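Local atomic coordinates of echicetin A-chain (Echis carinatus, PDB entry 1OZ7), a protein that forms one subunit of echicetin, a snaclec that binds GPIbalpha on platelets, inhibiting aggregation alone but promoting it when IgM-kappa is bound too. Residues A[1-6]-A[11-16]; A[71-76]-A[97-102]; A[54-59]-A[107-112]. All blocks are in the same frame, centred on the assembly; numbering follows the deposited sequence.

Interaction 1: residues A[1-6]-A[11-16]; sequences MCPPGW and VYCYML
A single water lies between Y14 and G5, donating to Y14 O at a sound 3.1 Å; its 2.5 Å distance to G5 O is too short to take at face value, and that leg is doubtful. No direct hydrogen bond links the two segments, and the water is the bridge seen between them.

The M15 side chain runs over one face of the W6 indole, the two side chains crossing at about a right angle. M15 CB lies 3.6 Å from the centroid of the six-membered ring, a CH-pi contact, and M15 SD lies 3.7 Å from that of the five-membered ring, 16° off its normal: a Met-aromatic contact. With CG anti to the backbone N and the chain still extended at chi2 (160°), the thioether reaches across the indole to the pyrrole side. W6 CE3 comes 3.6 Å from Y14 C, while C13 C meets the ring edge.

At the other end, C2 SG and C13 SG form a disulfide of 2.0 Å, left-handed with chi3 -89°. Between lies a type II turn, P3 to W6, closed by W6 N to P3 O. Y127 meets W6 edge-to-face. The N-terminal segment is therefore fixed to strand 12-21 by a covalent bond and sulfur-aromatic packing, without strand pairing.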
loop_
_atom_site.group_PDB
_atom_site.type_symbol
_atom_site.label_atom_id
_atom_site.label_comp_id
_atom_site.label_asym_id
_atom_site.label_seq_id
_atom_site.Cartn_x
_atom_site.Cartn_y
_atom_site.Cartn_z
ATOM N N MET A 1 -5.325 -34.144 -11.707
ATOM C CA MET A 1 -4.251 -35.180 -11.687
ATOM C C MET A 1 -2.921 -34.505 -11.355
ATOM O O MET A 1 -2.098 -34.246 -12.234
ATOM C CB MET A 1 -4.164 -35.873 -13.051
ATOM C CG MET A 1 -3.446 -37.224 -13.046
ATOM S SD MET A 1 -1.714 -37.163 -12.536
ATOM C CE MET A 1 -1.835 -37.740 -10.838
ATOM N N CYS A 2 -2.719 -34.221 -10.076
ATOM C CA CYS A 2 -1.500 -33.571 -9.632
ATOM C C CYS A 2 -0.557 -34.568 -8.976
ATOM O O CYS A 2 -0.990 -35.589 -8.448
ATOM C CB CYS A 2 -1.846 -32.444 -8.659
ATOM S SG CYS A 2 -2.832 -31.109 -9.410
ATOM N N PRO A 3 0.753 -34.284 -9.007
ATOM C CA PRO A 3 1.766 -35.160 -8.413
ATOM C C PRO A 3 1.459 -35.489 -6.959
ATOM O O PRO A 3 0.581 -34.882 -6.347
ATOM C CB PRO A 3 3.049 -34.344 -8.552
ATOM C CG PRO A 3 2.816 -33.569 -9.797
ATOM C CD PRO A 3 1.386 -33.104 -9.618
ATOM N N PRO A 4 2.177 -36.466 -6.389
ATOM C CA PRO A 4 1.941 -36.836 -4.992
ATOM C C PRO A 4 2.313 -35.696 -4.052
ATOM O O PRO A 4 3.351 -35.055 -4.224
ATOM C CB PRO A 4 2.835 -38.060 -4.803
ATOM C CG PRO A 4 2.866 -38.664 -6.183
ATOM C CD PRO A 4 3.073 -37.438 -7.038
ATOM N N GLY A 5 1.456 -35.439 -3.071
ATOM C CA GLY A 5 1.726 -34.378 -2.117
ATOM C C GLY A 5 1.177 -33.033 -2.548
ATOM O O GLY A 5 1.052 -32.121 -1.733
ATOM N N TRP A 6 0.860 -32.905 -3.833
ATOM C CA TRP A 6 0.319 -31.661 -4.365
ATOM C C TRP A 6 -1.193 -31.704 -4.332
ATOM O O TRP A 6 -1.786 -32.776 -4.357
ATOM C CB TRP A 6 0.776 -31.441 -5.804
ATOM C CG TRP A 6 2.237 -31.148 -5.943
ATOM C CD1 TRP A 6 3.275 -31.995 -5.682
ATOM C CD2 TRP A 6 2.820 -29.931 -6.416
ATOM N NE1 TRP A 6 4.470 -31.382 -5.972
ATOM C CE2 TRP A 6 4.217 -30.113 -6.425
ATOM C CE3 TRP A 6 2.296 -28.703 -6.834
ATOM C CZ2 TRP A 6 5.098 -29.109 -6.835
ATOM C CZ3 TRP A 6 3.175 -27.701 -7.242
ATOM C CH2 TRP A 6 4.557 -27.914 -7.238
ATOM N N VAL A 11 -8.476 -26.957 -11.720
ATOM C CA VAL A 11 -7.542 -27.634 -12.613
ATOM C C VAL A 11 -6.125 -27.055 -12.557
ATOM O O VAL A 11 -5.462 -26.886 -13.582
ATOM C CB VAL A 11 -8.041 -27.608 -14.083
ATOM C CG1 VAL A 11 -7.941 -26.195 -14.666
ATOM C CG2 VAL A 11 -7.229 -28.592 -14.917
ATOM N N TYR A 12 -5.674 -26.745 -11.345
ATOM C CA TYR A 12 -4.333 -26.221 -11.110
ATOM C C TYR A 12 -3.764 -27.046 -9.968
ATOM O O TYR A 12 -4.517 -27.546 -9.134
ATOM C CB TYR A 12 -4.394 -24.755 -10.684
ATOM C CG TYR A 12 -4.174 -23.752 -11.791
ATOM C CD1 TYR A 12 -2.903 -23.532 -12.319
ATOM C CD2 TYR A 12 -5.234 -23.002 -12.295
ATOM C CE1 TYR A 12 -2.691 -22.586 -13.323
ATOM C CE2 TYR A 12 -5.035 -22.055 -13.299
ATOM C CZ TYR A 12 -3.763 -21.852 -13.807
ATOM O OH TYR A 12 -3.570 -20.916 -14.801
ATOM N N CYS A 13 -2.445 -27.192 -9.931
ATOM C CA CYS A 13 -1.786 -27.947 -8.872
ATOM C C CYS A 13 -1.097 -26.958 -7.954
ATOM O O CYS A 13 -0.479 -26.008 -8.425
ATOM C CB CYS A 13 -0.760 -28.911 -9.458
ATOM S SG CYS A 13 -1.482 -30.153 -10.583
ATOM N N TYR A 14 -1.205 -27.190 -6.646
ATOM C CA TYR A 14 -0.618 -26.303 -5.647
ATOM C C TYR A 14 0.091 -27.047 -4.537
ATOM O O TYR A 14 -0.378 -28.089 -4.070
ATOM C CB TYR A 14 -1.692 -25.469 -4.936
ATOM C CG TYR A 14 -2.639 -24.672 -5.797
ATOM C CD1 TYR A 14 -3.505 -25.300 -6.689
ATOM C CD2 TYR A 14 -2.715 -23.284 -5.666
ATOM C CE1 TYR A 14 -4.430 -24.561 -7.425
ATOM C CE2 TYR A 14 -3.630 -22.541 -6.397
ATOM C CZ TYR A 14 -4.484 -23.183 -7.272
ATOM O OH TYR A 14 -5.395 -22.444 -7.985
ATOM N N MET A 15 1.206 -26.487 -4.086
ATOM C CA MET A 15 1.906 -27.066 -2.963
ATOM C C MET A 15 2.592 -25.998 -2.131
ATOM O O MET A 15 3.224 -25.082 -2.656
ATOM C CB MET A 15 2.928 -28.102 -3.400
ATOM C CG MET A 15 3.649 -28.714 -2.213
ATOM S SD MET A 15 4.415 -30.288 -2.594
ATOM C CE MET A 15 3.888 -31.283 -1.165
ATOM N N LEU A 16 2.442 -26.121 -0.822
ATOM C CA LEU A 16 3.062 -25.206 0.112
ATOM C C LEU A 16 4.361 -25.863 0.541
ATOM O O LEU A 16 4.377 -27.035 0.883
ATOM C CB LEU A 16 2.158 -25.005 1.321
HETATM O O HOH W 1 -0.451 -30.095 -1.744
#

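Interaction 2: residues A[71-76]-A[97-102]; sequences ERSKEQ and YSECFV
E71 and E99 lie against each other through the aliphatic parts of their side chains, the two chains crossing at a slant. E71 CB and E99 CB are 3.1 Å apart, unusually short for two carbons and so of doubtful accuracy. Crowding in the model also makes the place of E71 OE1 less sure, so its distances are approximate: it sits 3.4 Å from E99 CG and 4.2 Å from E99 OE2, the two carboxylate planes being 40° apart. Having its CG anti to the backbone N (chi1 -161°), E71 starts out toward E99; a bend at chi2 then folds its carboxylate back toward its own loop, where S73 OG donates to E71 OE1.

The backbones are joined by E71 N donating to E99 O at 3.0 Å, with an N-H...O angle of 147° and the donor tilted from the carbonyl plane.

This bond lies where strand 64-71 ends beside the start of the antiparallel strand 100-104. Beyond it the long loop of residue 72 onward departs toward the partner subunit, consistent with the loop swap of snaclec heterodimers. E71 also pairs with a strand of the partner chain, continuing the sheet across the interface, while C100 is joined by a disulfide to C117 beside strand 112-115.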
loop_
_atom_site.group_PDB
_atom_site.type_symbol
_atom_site.label_atom_id
_atom_site.label_comp_id
_atom_site.label_asym_id
_atom_site.label_seq_id
_atom_site.Cartn_x
_atom_site.Cartn_y
_atom_site.Cartn_z
ATOM N N GLU A 71 6.576 -6.393 -7.579
ATOM C CA GLU A 71 6.588 -4.998 -7.957
ATOM C C GLU A 71 7.142 -4.939 -9.375
ATOM O O GLU A 71 8.094 -5.638 -9.696
ATOM C CB GLU A 71 7.467 -4.244 -6.971
ATOM C CG GLU A 71 7.241 -2.757 -6.945
ATOM C CD GLU A 71 7.945 -2.081 -8.076
ATOM O OE1 GLU A 71 9.192 -2.194 -8.139
ATOM O OE2 GLU A 71 7.257 -1.444 -8.903
ATOM N N ARG A 72 6.549 -4.114 -10.228
ATOM C CA ARG A 72 6.992 -4.030 -11.615
ATOM C C ARG A 72 8.136 -3.060 -11.823
ATOM O O ARG A 72 8.700 -2.986 -12.911
ATOM C CB ARG A 72 5.827 -3.628 -12.514
ATOM C CG ARG A 72 4.647 -4.581 -12.460
ATOM C CD ARG A 72 3.504 -4.091 -13.329
ATOM N NE ARG A 72 2.390 -5.029 -13.323
ATOM C CZ ARG A 72 1.237 -4.827 -13.949
ATOM N NH1 ARG A 72 1.038 -3.708 -14.637
ATOM N NH2 ARG A 72 0.279 -5.745 -13.887
ATOM N N SER A 73 8.478 -2.322 -10.775
ATOM C CA SER A 73 9.550 -1.339 -10.849
ATOM C C SER A 73 9.291 -0.359 -11.995
ATOM O O SER A 73 10.154 -0.131 -12.832
ATOM C CB SER A 73 10.884 -2.047 -11.045
ATOM O OG SER A 73 11.089 -3.002 -10.019
ATOM N N LYS A 74 8.086 0.204 -12.015
ATOM C CA LYS A 74 7.672 1.168 -13.033
ATOM C C LYS A 74 7.235 2.454 -12.343
ATOM O O LYS A 74 6.435 3.217 -12.885
ATOM C CB LYS A 74 6.497 0.619 -13.843
ATOM C CG LYS A 74 6.852 -0.423 -14.893
ATOM C CD LYS A 74 5.596 -1.139 -15.395
ATOM C CE LYS A 74 4.536 -0.165 -15.922
ATOM N NZ LYS A 74 4.969 0.569 -17.148
ATOM N N GLU A 75 7.766 2.686 -11.148
ATOM C CA GLU A 75 7.423 3.866 -10.359
ATOM C C GLU A 75 7.340 5.166 -11.152
ATOM O O GLU A 75 6.372 5.909 -11.021
ATOM C CB GLU A 75 8.419 4.044 -9.207
ATOM C CG GLU A 75 8.545 2.828 -8.294
ATOM C CD GLU A 75 9.391 1.719 -8.905
ATOM O OE1 GLU A 75 9.363 0.593 -8.365
ATOM O OE2 GLU A 75 10.090 1.978 -9.915
ATOM N N GLN A 76 8.342 5.446 -11.978
ATOM C CA GLN A 76 8.340 6.688 -12.742
ATOM C C GLN A 76 7.186 6.792 -13.725
ATOM O O GLN A 76 6.946 7.852 -14.293
ATOM C CB GLN A 76 9.671 6.885 -13.484
ATOM C CG GLN A 76 10.039 5.807 -14.493
ATOM C CD GLN A 76 10.693 4.589 -13.860
ATOM O OE1 GLN A 76 11.281 3.754 -14.554
ATOM N NE2 GLN A 76 10.591 4.477 -12.537
ATOM N N TYR A 97 13.546 -1.048 0.626
ATOM C CA TYR A 97 12.482 -1.194 -0.355
ATOM C C TYR A 97 11.742 -2.518 -0.176
ATOM O O TYR A 97 12.352 -3.548 0.095
ATOM C CB TYR A 97 13.057 -1.100 -1.759
ATOM N N SER A 98 10.421 -2.472 -0.316
ATOM C CA SER A 98 9.578 -3.654 -0.188
ATOM C C SER A 98 8.788 -3.860 -1.486
ATOM O O SER A 98 7.664 -3.384 -1.618
ATOM C CB SER A 98 8.612 -3.480 0.985
ATOM O OG SER A 98 9.313 -3.277 2.201
ATOM N N GLU A 99 9.379 -4.566 -2.446
ATOM C CA GLU A 99 8.708 -4.801 -3.718
ATOM C C GLU A 99 8.047 -6.168 -3.782
ATOM O O GLU A 99 7.870 -6.736 -4.861
ATOM C CB GLU A 99 9.695 -4.673 -4.873
ATOM C CG GLU A 99 10.212 -3.274 -5.113
ATOM C CD GLU A 99 11.680 -3.165 -4.810
ATOM O OE1 GLU A 99 12.035 -3.056 -3.617
ATOM O OE2 GLU A 99 12.485 -3.209 -5.763
ATOM N N CYS A 100 7.673 -6.692 -2.626
ATOM C CA CYS A 100 7.037 -7.994 -2.581
ATOM C C CYS A 100 5.839 -8.025 -1.656
ATOM O O CYS A 100 5.675 -7.163 -0.798
ATOM C CB CYS A 100 8.055 -9.061 -2.165
ATOM S SG CYS A 100 9.223 -9.403 -3.514
ATOM N N PHE A 101 4.990 -9.019 -1.867
ATOM C CA PHE A 101 3.796 -9.217 -1.064
ATOM C C PHE A 101 3.787 -10.676 -0.643
ATOM O O PHE A 101 4.272 -11.542 -1.365
ATOM C CB PHE A 101 2.538 -8.911 -1.883
ATOM C CG PHE A 101 2.048 -7.504 -1.738
ATOM C CD1 PHE A 101 1.191 -7.159 -0.696
ATOM C CD2 PHE A 101 2.450 -6.517 -2.631
ATOM C CE1 PHE A 101 0.744 -5.855 -0.547
ATOM C CE2 PHE A 101 2.006 -5.210 -2.487
ATOM C CZ PHE A 101 1.153 -4.878 -1.446
ATOM N N VAL A 102 3.235 -10.939 0.529
ATOM C CA VAL A 102 3.149 -12.293 1.031
ATOM C C VAL A 102 1.837 -12.395 1.774
ATOM O O VAL A 102 1.124 -11.400 1.902
ATOM C CB VAL A 102 4.320 -12.568 1.970
#

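Interaction 3: residues A[54-59]-A[107-112]; sequences VVSENI and SVFRTW
The F109 ring takes V55 CG1 on one face, over its centre: the methyl carbon is 3.6 Å from the ring centroid and its direction lies 9° off the ring normal, a CH-pi contact. At the edge, near the ring plane, S56 OG approaches F109 CD2 at 4.0 Å. The nearest ring atom to the methyl is F109 CE2, also 3.6 Å from V55 CG1, and the other five carbons are within 4.0 Å, which confirms that the methyl is centred. V55 CG1 reaches this place because it is anti to the backbone N (chi1 170°), leaving the other methyl turned away from the ring.

F109 is presented by a type I' turn from S107 to R110, in which V108 and F109 both have positive phi and R110 N donates to S107 O at 2.8 Å. On the helix side, N58 ND2 donates to V54 O at 3.0 Å, nearly straight at 169°, on a lone pair in the carbonyl plane; it reinforces the last turn of helix 45-58, where the backbone bonds of N58 N are weak. S56 OG is hydrogen-bonded to D52 O, so its place at the ring edge is plain proximity.

I65 of strand 64-71 touches both V55 and F109, so the pair joins helix, turn and sheet. No hydrogen bond crosses between the segments: their cohesion is apolar, a buried methyl against a buried aromatic face.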
loop_
_atom_site.group_PDB
_atom_site.type_symbol
_atom_site.label_atom_id
_atom_site.label_comp_id
_atom_site.label_asym_id
_atom_site.label_seq_id
_atom_site.Cartn_x
_atom_site.Cartn_y
_atom_site.Cartn_z
ATOM N N VAL A 54 -4.486 -24.509 2.603
ATOM C CA VAL A 54 -3.429 -25.456 2.264
ATOM C C VAL A 54 -2.194 -25.016 3.053
ATOM O O VAL A 54 -1.315 -25.819 3.360
ATOM C CB VAL A 54 -3.114 -25.482 0.733
ATOM C CG1 VAL A 54 -1.914 -24.601 0.408
ATOM C CG2 VAL A 54 -2.844 -26.915 0.281
ATOM N N VAL A 55 -2.129 -23.729 3.377
ATOM C CA VAL A 55 -1.016 -23.209 4.158
ATOM C C VAL A 55 -1.221 -23.691 5.590
ATOM O O VAL A 55 -0.317 -24.243 6.212
ATOM C CB VAL A 55 -0.988 -21.657 4.180
ATOM C CG1 VAL A 55 0.037 -21.173 5.215
ATOM C CG2 VAL A 55 -0.636 -21.110 2.801
ATOM N N SER A 56 -2.437 -23.486 6.083
ATOM C CA SER A 56 -2.838 -23.857 7.429
ATOM C C SER A 56 -2.588 -25.307 7.829
ATOM O O SER A 56 -2.412 -25.607 9.011
ATOM C CB SER A 56 -4.328 -23.559 7.605
ATOM O OG SER A 56 -4.616 -22.211 7.291
ATOM N N GLU A 57 -2.565 -26.201 6.847
ATOM C CA GLU A 57 -2.398 -27.627 7.107
ATOM C C GLU A 57 -1.031 -28.232 6.825
ATOM O O GLU A 57 -0.674 -29.255 7.412
ATOM C CB GLU A 57 -3.460 -28.400 6.307
ATOM C CG GLU A 57 -3.117 -29.858 5.995
ATOM C CD GLU A 57 -4.084 -30.491 5.000
ATOM O OE1 GLU A 57 -3.843 -31.644 4.576
ATOM O OE2 GLU A 57 -5.086 -29.836 4.639
ATOM N N ASN A 58 -0.262 -27.611 5.940
ATOM C CA ASN A 58 1.034 -28.167 5.563
ATOM C C ASN A 58 2.273 -27.394 5.985
ATOM O O ASN A 58 3.390 -27.910 5.914
ATOM C CB ASN A 58 1.044 -28.387 4.051
ATOM C CG ASN A 58 -0.024 -29.375 3.609
ATOM O OD1 ASN A 58 0.169 -30.589 3.690
ATOM N ND2 ASN A 58 -1.165 -28.858 3.169
ATOM N N ILE A 59 2.086 -26.159 6.424
ATOM C CA ILE A 59 3.216 -25.356 6.862
ATOM C C ILE A 59 3.203 -25.176 8.375
ATOM O O ILE A 59 2.258 -24.623 8.941
ATOM C CB ILE A 59 3.220 -23.984 6.138
ATOM C CG1 ILE A 59 3.613 -24.199 4.669
ATOM C CG2 ILE A 59 4.172 -23.012 6.832
ATOM C CD1 ILE A 59 3.452 -22.984 3.803
ATOM N N SER A 107 -4.098 -12.563 9.501
ATOM C CA SER A 107 -5.426 -12.601 8.907
ATOM C C SER A 107 -5.626 -13.961 8.252
ATOM O O SER A 107 -6.054 -14.055 7.099
ATOM C CB SER A 107 -5.569 -11.501 7.851
ATOM O OG SER A 107 -4.763 -11.784 6.720
ATOM N N VAL A 108 -5.303 -15.009 9.000
ATOM C CA VAL A 108 -5.431 -16.382 8.535
ATOM C C VAL A 108 -4.995 -16.571 7.086
ATOM O O VAL A 108 -5.600 -17.335 6.325
ATOM C CB VAL A 108 -6.878 -16.903 8.713
ATOM C CG1 VAL A 108 -7.818 -16.202 7.751
ATOM C CG2 VAL A 108 -6.905 -18.418 8.516
ATOM N N PHE A 109 -3.947 -15.849 6.709
ATOM C CA PHE A 109 -3.375 -15.947 5.375
ATOM C C PHE A 109 -4.288 -15.518 4.234
ATOM O O PHE A 109 -4.035 -15.857 3.084
ATOM C CB PHE A 109 -2.901 -17.388 5.137
ATOM C CG PHE A 109 -1.959 -17.900 6.193
ATOM C CD1 PHE A 109 -0.681 -17.365 6.327
ATOM C CD2 PHE A 109 -2.346 -18.928 7.052
ATOM C CE1 PHE A 109 0.197 -17.851 7.300
ATOM C CE2 PHE A 109 -1.470 -19.417 8.028
ATOM C CZ PHE A 109 -0.198 -18.876 8.149
ATOM N N ARG A 110 -5.336 -14.768 4.529
ATOM C CA ARG A 110 -6.239 -14.342 3.467
ATOM C C ARG A 110 -5.891 -12.984 2.868
ATOM O O ARG A 110 -6.225 -12.707 1.714
ATOM C CB ARG A 110 -7.682 -14.294 3.963
ATOM C CG ARG A 110 -8.325 -15.634 4.282
ATOM C CD ARG A 110 -9.806 -15.390 4.560
ATOM N NE ARG A 110 -10.566 -16.592 4.876
ATOM C CZ ARG A 110 -11.873 -16.591 5.116
ATOM N NH1 ARG A 110 -12.548 -15.449 5.072
ATOM N NH2 ARG A 110 -12.507 -17.721 5.403
ATOM N N THR A 111 -5.223 -12.133 3.637
ATOM C CA THR A 111 -4.881 -10.809 3.134
ATOM C C THR A 111 -3.409 -10.684 2.741
ATOM O O THR A 111 -2.583 -11.508 3.115
ATOM C CB THR A 111 -5.239 -9.725 4.173
ATOM O OG1 THR A 111 -4.425 -9.893 5.336
ATOM C CG2 THR A 111 -6.717 -9.841 4.580
ATOM N N TRP A 112 -3.084 -9.653 1.971
ATOM C CA TRP A 112 -1.709 -9.449 1.535
ATOM C C TRP A 112 -1.062 -8.303 2.307
ATOM O O TRP A 112 -1.746 -7.394 2.771
ATOM C CB TRP A 112 -1.677 -9.150 0.032
ATOM C CG TRP A 112 -2.494 -10.113 -0.780
ATOM C CD1 TRP A 112 -2.819 -11.399 -0.443
ATOM C CD2 TRP A 112 -3.035 -9.896 -2.088
ATOM N NE1 TRP A 112 -3.523 -11.996 -1.460
ATOM C CE2 TRP A 112 -3.670 -11.097 -2.483
ATOM C CE3 TRP A 112 -3.044 -8.805 -2.966
ATOM C CZ2 TRP A 112 -4.308 -11.240 -3.724
ATOM C CZ3 TRP A 112 -3.677 -8.948 -4.202
ATOM C CH2 TRP A 112 -4.300 -10.159 -4.567
#

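Interaction 3 is the buried one, while interactions 1 and 2 are partly buried and lie on opposite sides of the chain's centre, their centres about 29 Å apart. Chemistry follows place. The N-terminal contact relies on a disulfide and sulfur-aromatic packing, the contact near the partner subunit on a backbone bond at the strand ends with acidic side chains crowded beside it, and the inner one on a methyl over a ring. Interaction 3 touches both others: I59 CD1 packs on L16 CB at 3.5 Å, and W112 CB on F101 CD1 at 3.6 Å. Segments 97-102 and 107-112 lead into adjacent strands of one sheet, whereas 11-16 belongs to the other.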